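Local coordinates for tudor and KH domain-containing protein homolog (PDB 5YGB), which takes part in the piRNA pathway that silences transposons in the germline, its extended Tudor domain binding the N-terminal tail of Piwi, at residues A[10-15]-A[152-157]; A[18-23]-A[124-129]; A[57-62]-A[109-114]; A[77-82]-A[89-94]; A[160-165]-A[194-199]. The protein carries 1 engineered substitution. All blocks are in the same frame, centred on the assembly; numbering follows the deposited sequence. Where two conformers were deposited one is given.

Contact 1 (A[10-15]-A[152-157]); sequences SAVASP and ELTEVA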
# COMPACT_ATOMS: atom_id res chain seq x y z
N SER A 10 5.86 2.82 -0.69
CA SER A 10 4.70 3.61 -1.09
C SER A 10 3.73 3.88 0.05
O SER A 10 2.96 4.83 -0.01
CB SER A 10 3.95 2.93 -2.25
OG SER A 10 3.70 1.56 -1.98
N ALA A 11 3.75 3.04 1.08
CA ALA A 11 2.91 3.24 2.25
C ALA A 11 3.54 2.54 3.44
O ALA A 11 4.20 1.52 3.27
CB ALA A 11 1.48 2.71 2.00
N VAL A 12 3.33 3.09 4.63
CA VAL A 12 3.86 2.53 5.86
C VAL A 12 2.81 2.50 6.96
O VAL A 12 2.18 3.51 7.25
CB VAL A 12 5.05 3.36 6.38
CG1 VAL A 12 5.44 2.92 7.80
CG2 VAL A 12 6.25 3.27 5.43
N ALA A 13 2.64 1.33 7.56
CA ALA A 13 1.97 1.23 8.86
C ALA A 13 3.01 1.18 9.98
O ALA A 13 2.89 1.88 10.98
CB ALA A 13 1.07 0.02 8.91
N SER A 14 4.03 0.34 9.80
CA SER A 14 5.11 0.23 10.78
C SER A 14 6.31 -0.41 10.09
O SER A 14 6.21 -0.80 8.94
CB SER A 14 4.66 -0.62 11.98
OG SER A 14 4.85 -2.00 11.73
N PRO A 15 7.47 -0.50 10.79
CA PRO A 15 8.60 -1.20 10.16
C PRO A 15 8.30 -2.66 9.82
O PRO A 15 9.00 -3.23 8.99
CB PRO A 15 9.71 -1.11 11.21
CG PRO A 15 9.37 0.12 12.01
CD PRO A 15 7.86 0.11 12.08
N GLU A 152 10.87 8.35 7.77
CA GLU A 152 11.93 9.27 7.36
C GLU A 152 13.01 8.59 6.53
O GLU A 152 13.41 9.11 5.48
CB GLU A 152 12.58 9.91 8.59
CG GLU A 152 11.68 10.85 9.38
CD GLU A 152 12.36 11.41 10.62
OE1 GLU A 152 12.11 10.89 11.73
OE2 GLU A 152 13.14 12.37 10.48
N LEU A 153 13.49 7.44 6.99
CA LEU A 153 14.57 6.75 6.29
C LEU A 153 14.11 6.25 4.92
O LEU A 153 14.89 6.21 3.96
CB LEU A 153 15.09 5.59 7.12
CG LEU A 153 15.81 5.98 8.42
CD1 LEU A 153 16.18 4.74 9.23
CD2 LEU A 153 17.04 6.83 8.12
N THR A 154 12.84 5.87 4.81
CA THR A 154 12.32 5.39 3.54
C THR A 154 11.77 6.51 2.67
O THR A 154 11.53 6.30 1.48
CB THR A 154 11.20 4.34 3.73
OG1 THR A 154 10.11 4.92 4.45
CG2 THR A 154 11.72 3.11 4.46
N GLU A 155 11.60 7.70 3.26
CA GLU A 155 10.89 8.82 2.64
C GLU A 155 9.63 8.34 1.91
O GLU A 155 9.40 8.65 0.73
CB GLU A 155 11.79 9.60 1.68
CG GLU A 155 11.39 11.08 1.61
CD GLU A 155 12.10 11.85 0.51
OE1 GLU A 155 13.12 11.35 -0.01
OE2 GLU A 155 11.63 12.95 0.18
N VAL A 156 8.80 7.62 2.65
CA VAL A 156 7.60 7.00 2.12
C VAL A 156 6.78 7.99 1.29
O VAL A 156 6.59 9.14 1.69
CB VAL A 156 6.74 6.41 3.26
CG1 VAL A 156 6.50 7.42 4.36
CG2 VAL A 156 5.43 5.87 2.70
N ALA A 157 6.37 7.52 0.12
CA ALA A 157 5.45 8.21 -0.81
C ALA A 157 6.09 9.36 -1.58
O ALA A 157 5.40 10.06 -2.32
CB ALA A 157 4.19 8.69 -0.06
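V12 and V156 supply the apolar part of this contact. The CG2 methyl of V12 comes to 3.8 Å from CB of V156, the two branched side chains meeting at a slant. V156 holds its own CG2 anti to the backbone N, which carries that methyl over the peptide between S10 and A11; it lies 3.7 Å from S10 C and 3.7 Å from A11 N. Valine suits both places, because its branch sits close to the main chain and fills a narrow seam with little torsional freedom. The strand of S10 to V12 belongs to the OB-type barrel of the nuclease-like half of an extended Tudor domain, and helix 144-154 is a helix that packs against that barrel. Polar groups are satisfied largely from elsewhere. T154 brings OG1 to 4.3 Å from V12 CG2, but the hydroxyl is bonded to F150 O in its own helix, while S10 OG turns to Y98 O. Backbone bonding between A157 and V9 ties the chain after the helix to the same strand. E155 is the first residue to leave the helix, with a positive phi of 41°. At the other end, A13 and S14 form a classic beta bulge opposite K17.

Contact 2 (A[18-23]-A[124-129]); sequences FWVQLI and VECFLA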
# COMPACT_ATOMS: atom_id res chain seq x y z
N PHE A 18 4.64 -2.59 5.79
CA PHE A 18 4.73 -1.51 4.82
C PHE A 18 4.62 -2.09 3.42
O PHE A 18 4.59 -3.31 3.25
CB PHE A 18 6.03 -0.69 5.00
CG PHE A 18 7.30 -1.48 4.81
CD1 PHE A 18 7.90 -2.14 5.88
CD2 PHE A 18 7.90 -1.56 3.56
CE1 PHE A 18 9.06 -2.87 5.70
CE2 PHE A 18 9.08 -2.28 3.39
CZ PHE A 18 9.65 -2.93 4.47
N TRP A 19 4.55 -1.23 2.41
CA TRP A 19 4.33 -1.66 1.04
C TRP A 19 5.39 -1.09 0.12
O TRP A 19 5.79 0.07 0.26
CB TRP A 19 2.93 -1.24 0.56
CG TRP A 19 1.80 -2.00 1.21
CD1 TRP A 19 1.13 -3.06 0.69
CD2 TRP A 19 1.23 -1.74 2.50
NE1 TRP A 19 0.17 -3.50 1.58
CE2 TRP A 19 0.20 -2.70 2.70
CE3 TRP A 19 1.47 -0.80 3.51
CZ2 TRP A 19 -0.57 -2.74 3.87
CZ3 TRP A 19 0.69 -0.84 4.67
CH2 TRP A 19 -0.31 -1.81 4.83
N VAL A 20 5.85 -1.91 -0.81
CA VAL A 20 6.82 -1.46 -1.81
C VAL A 20 6.30 -1.64 -3.24
O VAL A 20 5.46 -2.52 -3.52
CB VAL A 20 8.19 -2.18 -1.68
CG1 VAL A 20 8.74 -2.02 -0.28
CG2 VAL A 20 8.06 -3.65 -2.02
N GLN A 21 6.81 -0.79 -4.11
CA GLN A 21 6.57 -0.83 -5.55
C GLN A 21 7.90 -1.05 -6.24
O GLN A 21 8.91 -0.48 -5.83
CB GLN A 21 5.98 0.48 -6.04
CG GLN A 21 4.65 0.88 -5.38
CD GLN A 21 4.32 2.34 -5.63
OE1 GLN A 21 5.22 3.17 -5.77
NE2 GLN A 21 3.03 2.65 -5.67
N LEU A 22 7.91 -1.82 -7.32
CA LEU A 22 9.12 -1.98 -8.12
C LEU A 22 9.33 -0.81 -9.05
O LEU A 22 8.40 -0.38 -9.74
CB LEU A 22 9.05 -3.26 -8.96
CG LEU A 22 8.98 -4.57 -8.20
CD1 LEU A 22 8.88 -5.71 -9.20
CD2 LEU A 22 10.20 -4.72 -7.36
N ILE A 23 10.56 -0.32 -9.10
CA ILE A 23 10.96 0.73 -10.03
C ILE A 23 11.31 0.13 -11.38
O ILE A 23 12.01 -0.88 -11.47
CB ILE A 23 12.17 1.50 -9.50
CG1 ILE A 23 11.81 2.19 -8.18
CG2 ILE A 23 12.68 2.52 -10.53
CD1 ILE A 23 12.98 2.89 -7.53
N VAL A 124 3.41 -4.44 -2.86
CA VAL A 124 3.64 -5.69 -2.13
C VAL A 124 3.90 -5.40 -0.66
O VAL A 124 4.82 -4.64 -0.31
CB VAL A 124 4.82 -6.48 -2.69
CG1 VAL A 124 5.05 -7.73 -1.85
CG2 VAL A 124 4.55 -6.87 -4.14
N GLU A 125 3.08 -5.98 0.21
CA GLU A 125 3.23 -5.84 1.65
C GLU A 125 4.46 -6.62 2.13
O GLU A 125 4.65 -7.78 1.76
CB GLU A 125 1.98 -6.33 2.39
CG GLU A 125 1.93 -5.88 3.83
CD GLU A 125 0.82 -6.54 4.63
OE1 GLU A 125 -0.16 -7.01 4.01
OE2 GLU A 125 0.94 -6.59 5.87
N CYS A 126 5.29 -5.97 2.95
CA CYS A 126 6.54 -6.54 3.45
C CYS A 126 6.70 -6.21 4.91
O CYS A 126 5.99 -5.36 5.46
CB CYS A 126 7.76 -5.96 2.72
SG CYS A 126 7.84 -6.18 0.95
N PHE A 127 7.66 -6.88 5.54
CA PHE A 127 8.18 -6.43 6.83
C PHE A 127 9.70 -6.25 6.72
O PHE A 127 10.34 -6.81 5.83
CB PHE A 127 7.79 -7.40 7.96
CG PHE A 127 8.48 -8.76 7.92
CD1 PHE A 127 7.99 -9.78 7.12
CD2 PHE A 127 9.58 -9.02 8.73
CE1 PHE A 127 8.59 -11.03 7.10
CE2 PHE A 127 10.18 -10.27 8.71
CZ PHE A 127 9.68 -11.27 7.89
N LEU A 128 10.25 -5.44 7.62
CA LEU A 128 11.69 -5.24 7.65
C LEU A 128 12.31 -6.40 8.41
O LEU A 128 12.00 -6.60 9.58
CB LEU A 128 12.06 -3.91 8.32
CG LEU A 128 13.51 -3.45 8.18
CD1 LEU A 128 13.82 -3.14 6.72
CD2 LEU A 128 13.76 -2.23 9.07
N ALA A 129 13.16 -7.18 7.75
CA ALA A 129 13.76 -8.35 8.39
C ALA A 129 14.71 -7.98 9.54
O ALA A 129 15.32 -6.92 9.55
CB ALA A 129 14.50 -9.18 7.36
O HOH W 1 -1.64 -5.88 1.86
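W19 and E125 lie side by side and point the same way, so that the acidic side chain runs along one face of the indole. The contact is made by methylene carbon: E125 CG sits 4.0 Å from the centroid of the five-membered ring of W19, a CH-pi contact over the face, with the carboxylate plane turned 35° from the ring. E125 CG stands anti to the backbone N (chi1 -165°) and the chain beyond is extended, which carries the carboxylate past the indole. A water in the indole plane then joins the polar ends, accepting from W19 NE1 at 3.0 Å and donating to E125 OE1 at 2.8 Å; the same oxygen also pairs with R172, which would help fix its rotation.

F18 is turned differently. Its first torsion places the ring between the backbone N and the carbonyl carbon (chi1 61°), and the ring reaches across the partner strand. C126 CB lies over a face, 4.3 Å from the centroid of the F18 ring, whereas L128 N approaches the edge, 3.4 Å from F18 CE1. The small cysteine lets the ring come close; its SG, oblique to the ring, touches V20 CG2 at 3.9 Å.

Between these two sets of side chains, which lie on opposite faces of the sheet, F18 with C126 and V20 with V124 form antiparallel hydrogen-bonded pairs, each joined by two nearly straight N-H...O bonds. F18 also meets F150, V192 and L194, which places its ring between the strands and helix 144-154, consistent with the core of the coiled OB-fold barrel that makes up the nuclease-like half of extended Tudor domains.

Contact 3 (A[57-62]-A[109-114]); sequences VGQIVA and ICELRT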
# COMPACT_ATOMS: atom_id res chain seq x y z
N VAL A 57 -17.63 -7.27 -1.61
CA VAL A 57 -16.29 -7.51 -1.12
C VAL A 57 -15.51 -8.37 -2.12
O VAL A 57 -15.97 -9.43 -2.56
CB VAL A 57 -16.33 -8.18 0.26
CG1 VAL A 57 -14.94 -8.62 0.69
CG2 VAL A 57 -16.93 -7.23 1.30
N GLY A 58 -14.34 -7.86 -2.51
CA GLY A 58 -13.49 -8.52 -3.49
C GLY A 58 -13.49 -7.80 -4.83
O GLY A 58 -12.60 -8.02 -5.65
N GLN A 59 -14.49 -6.94 -5.05
CA GLN A 59 -14.62 -6.20 -6.30
C GLN A 59 -13.45 -5.23 -6.47
O GLN A 59 -13.03 -4.59 -5.52
CB GLN A 59 -15.94 -5.45 -6.32
CG GLN A 59 -16.34 -4.87 -7.68
CD GLN A 59 -17.67 -4.13 -7.60
OE1 GLN A 59 -18.29 -4.07 -6.54
NE2 GLN A 59 -18.11 -3.56 -8.72
N ILE A 60 -12.93 -5.14 -7.69
CA ILE A 60 -11.90 -4.17 -8.02
C ILE A 60 -12.57 -2.99 -8.70
O ILE A 60 -13.26 -3.15 -9.71
CB ILE A 60 -10.82 -4.76 -8.91
CG1 ILE A 60 -10.24 -6.05 -8.30
CG2 ILE A 60 -9.70 -3.77 -9.12
CD1 ILE A 60 -9.66 -5.89 -6.91
N VAL A 61 -12.36 -1.81 -8.14
CA VAL A 61 -13.06 -0.60 -8.56
C VAL A 61 -12.08 0.54 -8.81
O VAL A 61 -10.86 0.40 -8.60
CB VAL A 61 -14.10 -0.16 -7.49
CG1 VAL A 61 -15.15 -1.24 -7.28
CG2 VAL A 61 -13.42 0.15 -6.16
N ALA A 62 -12.60 1.66 -9.30
CA ALA A 62 -11.86 2.92 -9.40
C ALA A 62 -12.36 3.83 -8.29
O ALA A 62 -13.56 3.92 -8.08
CB ALA A 62 -12.06 3.57 -10.76
N ILE A 109 -16.71 6.38 -5.95
CA ILE A 109 -16.27 5.11 -6.52
C ILE A 109 -16.99 4.86 -7.85
O ILE A 109 -18.15 5.23 -8.00
CB ILE A 109 -16.57 3.95 -5.55
CG1 ILE A 109 -15.86 4.21 -4.22
CG2 ILE A 109 -16.16 2.62 -6.14
CD1 ILE A 109 -16.27 3.26 -3.08
N CYS A 110 -16.28 4.28 -8.82
CA CYS A 110 -16.86 3.81 -10.08
C CYS A 110 -16.39 2.40 -10.37
O CYS A 110 -15.38 1.95 -9.83
CB CYS A 110 -16.47 4.71 -11.26
SG CYS A 110 -17.12 6.36 -11.23
N GLU A 111 -17.09 1.70 -11.25
CA GLU A 111 -16.54 0.48 -11.80
C GLU A 111 -15.25 0.80 -12.57
O GLU A 111 -15.09 1.89 -13.12
CB GLU A 111 -17.55 -0.19 -12.73
CG GLU A 111 -18.77 -0.70 -11.98
CD GLU A 111 -19.80 -1.38 -12.86
OE1 GLU A 111 -20.64 -2.13 -12.33
OE2 GLU A 111 -19.78 -1.15 -14.09
N LEU A 112 -14.33 -0.16 -12.60
CA LEU A 112 -13.05 0.02 -13.28
C LEU A 112 -13.15 -0.40 -14.75
O LEU A 112 -13.53 -1.54 -15.05
CB LEU A 112 -11.97 -0.80 -12.57
CG LEU A 112 -10.55 -0.59 -13.08
CD1 LEU A 112 -10.07 0.82 -12.76
CD2 LEU A 112 -9.61 -1.62 -12.46
N ARG A 113 -12.83 0.53 -15.66
CA ARG A 113 -12.77 0.21 -17.09
C ARG A 113 -11.85 -0.98 -17.28
O ARG A 113 -10.75 -1.01 -16.73
CB ARG A 113 -12.31 1.42 -17.89
CG ARG A 113 -12.68 1.38 -19.37
CD ARG A 113 -12.20 2.64 -20.07
NE ARG A 113 -10.77 2.57 -20.34
CZ ARG A 113 -9.99 3.63 -20.52
NH1 ARG A 113 -10.48 4.86 -20.43
NH2 ARG A 113 -8.70 3.46 -20.79
N THR A 114 -12.29 -1.95 -18.08
CA THR A 114 -11.67 -3.28 -18.11
C THR A 114 -10.17 -3.25 -18.44
O THR A 114 -9.39 -4.01 -17.86
CB THR A 114 -12.42 -4.19 -19.11
OG1 THR A 114 -13.77 -4.36 -18.66
CG2 THR A 114 -11.77 -5.55 -19.21
O HOH W 2 -20.82 -2.10 -9.56
O HOH W 3 -15.45 -2.50 -11.17
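A62 and C110 form an antiparallel hydrogen-bonded pair, each N giving a nearly straight bond of 2.8 Å to the other residue's O, while the short strands 60-62 and 109-111 run at 120° to one another. This pairing attaches the last strand of the Tudor core, a small strongly bent antiparallel barrel, to its first. V61 and I109 meet obliquely through their CG2 methyls at 3.7 Å. Both also touch L93, consistent with these branched residues lying in the barrel interior.

On the face that carries A62 and C110, helix 25-41 lies near: M37 and Y41 touch A62, and W71 covers the same methyl. Alanine fits there, its short side chain allowing the helix and tryptophan to close over the strand. L112 follows the strand with CG anti to the backbone N (chi1 -173°), and this turns its forked end back across segment 57-62. One branch, L112 CD1, meets A62 CB at 3.9 Å; the other, L112 CD2, lies beside I60 CG2 at 4.0 Å. Leucine can thus straddle two residues of one strand. Two residues before A62, and two after C110, a water replaces the direct pairing: it donates to I60 O at 2.7 Å and accepts from L112 N at 3.0 Å.

Contact 4 (A[77-82]-A[89-94]); sequences VDIMPN and QVIDLY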
# COMPACT_ATOMS: atom_id res chain seq x y z
N VAL A 77 -12.66 -4.26 0.55
CA VAL A 77 -12.38 -5.27 1.56
C VAL A 77 -13.46 -5.35 2.63
O VAL A 77 -13.51 -6.34 3.37
CB VAL A 77 -11.00 -5.05 2.21
CG1 VAL A 77 -9.91 -5.16 1.14
CG2 VAL A 77 -10.94 -3.72 2.90
N ASP A 78 -14.35 -4.36 2.70
CA ASP A 78 -15.47 -4.43 3.63
C ASP A 78 -16.52 -3.41 3.21
O ASP A 78 -16.21 -2.42 2.54
CB ASP A 78 -15.01 -4.17 5.08
CG ASP A 78 -15.88 -4.87 6.13
OD1 ASP A 78 -16.93 -5.45 5.77
OD2 ASP A 78 -15.49 -4.84 7.32
N ILE A 79 -17.76 -3.68 3.59
CA ILE A 79 -18.89 -2.80 3.32
C ILE A 79 -19.75 -2.76 4.57
O ILE A 79 -20.07 -3.80 5.13
CB ILE A 79 -19.74 -3.29 2.12
CG1 ILE A 79 -18.90 -3.41 0.85
CG2 ILE A 79 -20.93 -2.36 1.90
CD1 ILE A 79 -19.67 -4.05 -0.28
N MET A 80 -20.13 -1.56 5.01
CA MET A 80 -20.92 -1.43 6.23
C MET A 80 -21.90 -0.29 6.08
O MET A 80 -21.70 0.60 5.24
CB MET A 80 -20.01 -1.22 7.43
CG MET A 80 -19.04 -0.09 7.24
SD MET A 80 -17.38 -0.62 7.66
CE MET A 80 -16.95 -1.53 6.20
N PRO A 81 -22.99 -0.29 6.87
CA PRO A 81 -23.91 0.83 6.72
C PRO A 81 -23.32 2.13 7.27
O PRO A 81 -22.53 2.11 8.21
CB PRO A 81 -25.13 0.41 7.55
CG PRO A 81 -25.00 -1.07 7.72
CD PRO A 81 -23.53 -1.35 7.74
N ASN A 82 -23.69 3.23 6.63
CA ASN A 82 -23.40 4.55 7.17
C ASN A 82 -24.15 4.72 8.51
O ASN A 82 -25.34 4.31 8.59
CB ASN A 82 -23.81 5.59 6.14
CG ASN A 82 -23.46 7.01 6.55
OD1 ASN A 82 -23.89 7.48 7.59
ND2 ASN A 82 -22.68 7.71 5.71
N GLN A 89 -24.04 3.07 2.26
CA GLN A 89 -22.94 2.27 2.79
C GLN A 89 -21.66 3.08 2.90
O GLN A 89 -21.53 4.15 2.29
CB GLN A 89 -22.73 1.03 1.91
CG GLN A 89 -23.85 0.01 2.07
CD GLN A 89 -23.90 -1.02 0.95
OE1 GLN A 89 -23.39 -0.80 -0.15
NE2 GLN A 89 -24.51 -2.17 1.24
N VAL A 90 -20.74 2.58 3.71
CA VAL A 90 -19.37 3.07 3.79
C VAL A 90 -18.51 1.92 3.30
O VAL A 90 -18.72 0.77 3.71
CB VAL A 90 -18.98 3.50 5.22
CG1 VAL A 90 -17.52 3.94 5.28
CG2 VAL A 90 -19.89 4.63 5.70
N ILE A 91 -17.57 2.20 2.40
CA ILE A 91 -16.79 1.15 1.74
C ILE A 91 -15.34 1.22 2.17
O ILE A 91 -14.70 2.26 2.06
CB ILE A 91 -16.86 1.28 0.20
CG1 ILE A 91 -18.31 1.47 -0.26
CG2 ILE A 91 -16.18 0.11 -0.50
CD1 ILE A 91 -19.15 0.25 -0.11
N ASP A 92 -14.83 0.11 2.69
CA ASP A 92 -13.43 -0.03 3.07
C ASP A 92 -12.64 -0.46 1.82
O ASP A 92 -12.85 -1.57 1.31
CB ASP A 92 -13.30 -1.05 4.21
CG ASP A 92 -11.92 -1.10 4.83
OD1 ASP A 92 -11.04 -0.31 4.44
OD2 ASP A 92 -11.74 -1.94 5.74
N LEU A 93 -11.75 0.42 1.34
CA LEU A 93 -10.97 0.17 0.13
C LEU A 93 -9.50 -0.05 0.43
O LEU A 93 -8.91 0.69 1.21
CB LEU A 93 -11.09 1.35 -0.83
CG LEU A 93 -12.46 1.61 -1.44
CD1 LEU A 93 -12.37 2.81 -2.35
CD2 LEU A 93 -12.97 0.40 -2.21
N TYR A 94 -8.91 -1.06 -0.21
CA TYR A 94 -7.47 -1.28 -0.20
C TYR A 94 -6.93 -0.81 -1.55
O TYR A 94 -7.36 -1.30 -2.60
CB TYR A 94 -7.16 -2.76 0.08
CG TYR A 94 -5.72 -3.13 -0.19
CD1 TYR A 94 -4.70 -2.65 0.62
CD2 TYR A 94 -5.37 -3.95 -1.27
CE1 TYR A 94 -3.38 -2.97 0.37
CE2 TYR A 94 -4.05 -4.28 -1.52
CZ TYR A 94 -3.07 -3.77 -0.70
OH TYR A 94 -1.74 -4.08 -0.97
O HOH W 4 -13.43 -2.77 7.85
O HOH W 5 -21.47 6.72 3.18
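The amide of Q89 lies flat against I79, whose CG2 methyl stands over one amide face, 3.4 Å from Q89 CD and about equally far from the amide O and N. A second flat group is met in the same manner: V77 CG2 stands over a face of the D92 carboxylate, 3.4 Å from D92 CG. The carboxylate of D78, across from D92, takes the backbone N-H of I79 on the anti side of OD1, well out of its plane. Two like charges near each other would probably repel, but a water between them donates to D78 OD2 at 3.0 Å and to D92 OD2 at 2.8 Å.

Shortening Q89 to alanine would probably uncover the CG2 methyl of I79, since the flat amide spread across it would be gone. I79 CG2 also lies 3.7 Å from I91 CD1; branched residues on this face suit an extended strand. On the opposite face M80, bent along its chain, crosses V90 with CG 4.1 Å from V90 CB.

M80 and V90 share a hydrogen-bonded pair of the antiparallel ladder. Farther along, V77 and D78 both face D92, a classic beta bulge: V77 N gives a straight bond of 2.8 Å to D92 O, and D78 N only a weak one. The two strands, 70-81 and 89-95, form a hairpin of the Tudor barrel. Strand 101-104 flanks 89-95 on its other side, L93 reaches V61 of strand 60-65 through the interior, and the loop bearing A178 touches D78 and D92.

Contact 5 (A[160-165]-A[194-199]); sequences RKLIAR and LFDPAD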
# COMPACT_ATOMS: atom_id res chain seq x y z
N ARG A 160 11.50 7.95 -3.32
CA ARG A 160 12.90 7.73 -2.97
C ARG A 160 13.34 6.31 -3.30
O ARG A 160 12.83 5.34 -2.71
CB ARG A 160 13.14 8.01 -1.48
CG ARG A 160 14.57 7.66 -1.05
CD ARG A 160 14.90 8.21 0.33
NE ARG A 160 14.97 9.66 0.30
CZ ARG A 160 16.02 10.35 -0.13
NH1 ARG A 160 17.10 9.72 -0.56
NH2 ARG A 160 15.98 11.68 -0.13
N LYS A 161 14.28 6.17 -4.22
CA LYS A 161 14.77 4.84 -4.56
C LYS A 161 15.50 4.18 -3.40
O LYS A 161 16.38 4.77 -2.77
CB LYS A 161 15.69 4.89 -5.78
CG LYS A 161 16.44 3.58 -5.97
CD LYS A 161 17.07 3.47 -7.34
CE LYS A 161 18.14 4.50 -7.52
NZ LYS A 161 18.71 4.39 -8.90
N LEU A 162 15.11 2.94 -3.12
CA LEU A 162 15.80 2.07 -2.18
C LEU A 162 16.16 0.78 -2.89
O LEU A 162 15.54 0.43 -3.90
CB LEU A 162 14.93 1.76 -0.96
CG LEU A 162 14.46 2.95 -0.13
CD1 LEU A 162 13.55 2.46 0.99
CD2 LEU A 162 15.64 3.71 0.45
N ILE A 163 17.14 0.06 -2.37
CA ILE A 163 17.48 -1.28 -2.84
C ILE A 163 16.96 -2.28 -1.83
O ILE A 163 17.35 -2.24 -0.66
CB ILE A 163 18.99 -1.49 -3.03
CG1 ILE A 163 19.57 -0.43 -3.96
CG2 ILE A 163 19.27 -2.89 -3.54
CD1 ILE A 163 18.90 -0.37 -5.33
N ALA A 164 16.07 -3.16 -2.27
CA ALA A 164 15.46 -4.17 -1.40
C ALA A 164 15.95 -5.56 -1.77
O ALA A 164 16.24 -5.84 -2.93
CB ALA A 164 13.94 -4.11 -1.50
N ARG A 165 16.03 -6.43 -0.77
CA ARG A 165 16.31 -7.83 -1.04
C ARG A 165 15.46 -8.69 -0.11
O ARG A 165 15.42 -8.48 1.10
CB ARG A 165 17.79 -8.15 -0.86
CG ARG A 165 18.12 -9.60 -1.18
CD ARG A 165 19.57 -9.94 -0.85
NE ARG A 165 20.52 -9.33 -1.77
CZ ARG A 165 21.83 -9.56 -1.76
NH1 ARG A 165 22.35 -10.39 -0.86
NH2 ARG A 165 22.62 -8.96 -2.64
N LEU A 194 16.57 -3.38 3.40
CA LEU A 194 16.43 -2.16 2.64
C LEU A 194 17.66 -1.32 2.82
O LEU A 194 18.14 -1.16 3.94
CB LEU A 194 15.23 -1.33 3.08
CG LEU A 194 13.81 -1.81 2.88
CD1 LEU A 194 12.85 -0.80 3.48
CD2 LEU A 194 13.54 -1.99 1.39
N PHE A 195 18.16 -0.74 1.75
CA PHE A 195 19.11 0.33 1.96
C PHE A 195 18.99 1.41 0.92
O PHE A 195 18.48 1.21 -0.18
CB PHE A 195 20.53 -0.20 2.05
CG PHE A 195 21.08 -0.70 0.76
CD1 PHE A 195 21.76 0.15 -0.09
CD2 PHE A 195 20.99 -2.05 0.43
CE1 PHE A 195 22.30 -0.33 -1.28
CE2 PHE A 195 21.53 -2.53 -0.74
CZ PHE A 195 22.18 -1.67 -1.60
N ASP A 196 19.45 2.59 1.32
CA ASP A 196 19.36 3.78 0.50
C ASP A 196 20.71 3.96 -0.20
O ASP A 196 21.71 4.24 0.44
CB ASP A 196 19.02 4.98 1.39
CG ASP A 196 18.81 6.24 0.60
OD1 ASP A 196 19.19 6.30 -0.59
OD2 ASP A 196 18.29 7.21 1.20
N PRO A 197 20.73 3.82 -1.53
CA PRO A 197 22.01 3.91 -2.27
C PRO A 197 22.58 5.32 -2.36
O PRO A 197 23.74 5.48 -2.76
CB PRO A 197 21.64 3.39 -3.65
CG PRO A 197 20.19 3.70 -3.80
CD PRO A 197 19.60 3.49 -2.42
N ALA A 198 21.77 6.32 -2.01
CA ALA A 198 22.22 7.69 -1.96
C ALA A 198 22.43 8.14 -0.52
O ALA A 198 22.35 9.33 -0.23
CB ALA A 198 21.20 8.62 -2.67
N ASP A 199 22.78 7.22 0.38
CA ASP A 199 22.68 7.46 1.84
C ASP A 199 23.87 8.04 2.62
O ASP A 199 23.73 8.53 3.74
CB ASP A 199 22.35 6.15 2.52
CG ASP A 199 21.45 6.31 3.67
OD1 ASP A 199 21.24 7.47 4.05
OD2 ASP A 199 20.96 5.31 4.24
O HOH W 6 17.85 6.95 -2.85
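I163 and F195 form an antiparallel hydrogen-bonded pair, with I163 N bonded almost straight to F195 O at 2.8 Å and F195 N to I163 O at 3.0 Å. A164 and L194 follow as a non-hydrogen-bonded pair, and the touching parts run 124° apart from end to end. The pair's side chains lie together on one face: the F195 ring, with CG between the backbone N and the carbonyl carbon (chi1 70°), folds back along I163, whose CB stands over the ring 3.7 Å from its centroid. A broad ring suits this exposed face, where it shields a branched aliphatic neighbour.

On the other face L194 CD2 packs on A164 CB at 3.6 Å, alanine being small enough to admit the leucine. Strands 162-171 and 188-195 are neighbours in the OB-type barrel of the nuclease-like half; L162 touches T154 and L194 touches F150 of helix 144-154, toward the helix-covered side of the barrel.

Past the strand D196 starts a type I turn. Its OD1 accepts from A198 N at 2.9 Å, an Asx turn, and also accepts a hydrogen bond from a water that donates to K161 O as well. Its OD2 forms a salt bridge with R160 NH1 at 3.3 Å, weak as a hydrogen bond; the guanidinium and carboxylate planes are 52° apart, and R160 is also paired with E155. Replacing D196 by alanine would remove both oxygens and is likely to leave A198 N without its acceptor and R160 with one carboxylate fewer. P197 packs over the start of segment 160-165, its CD 3.5 Å from K161 O.

In the fold
From the N terminus, strand 5-12 opens the widest loop, closed by contact 1 only after helix 144-154. Contact 2 is nested within it, joining strand 17-22 to 124-128, and the two touch because strands 5-12 and 17-22 are neighbours. Inside contact 2 lies contact 3, which closes the Tudor core, and inside that is the short hairpin of contact 4. Contact 5 follows in series and pairs the last two long strands of the nuclease-like half; R160 pairs with E155 to join it to contact 1, and L194 meets F18 and L128 of contact 2. The two halves therefore split as contacts 1, 2 and 5 against 3 and 4, with W19 and Y94 touching between them.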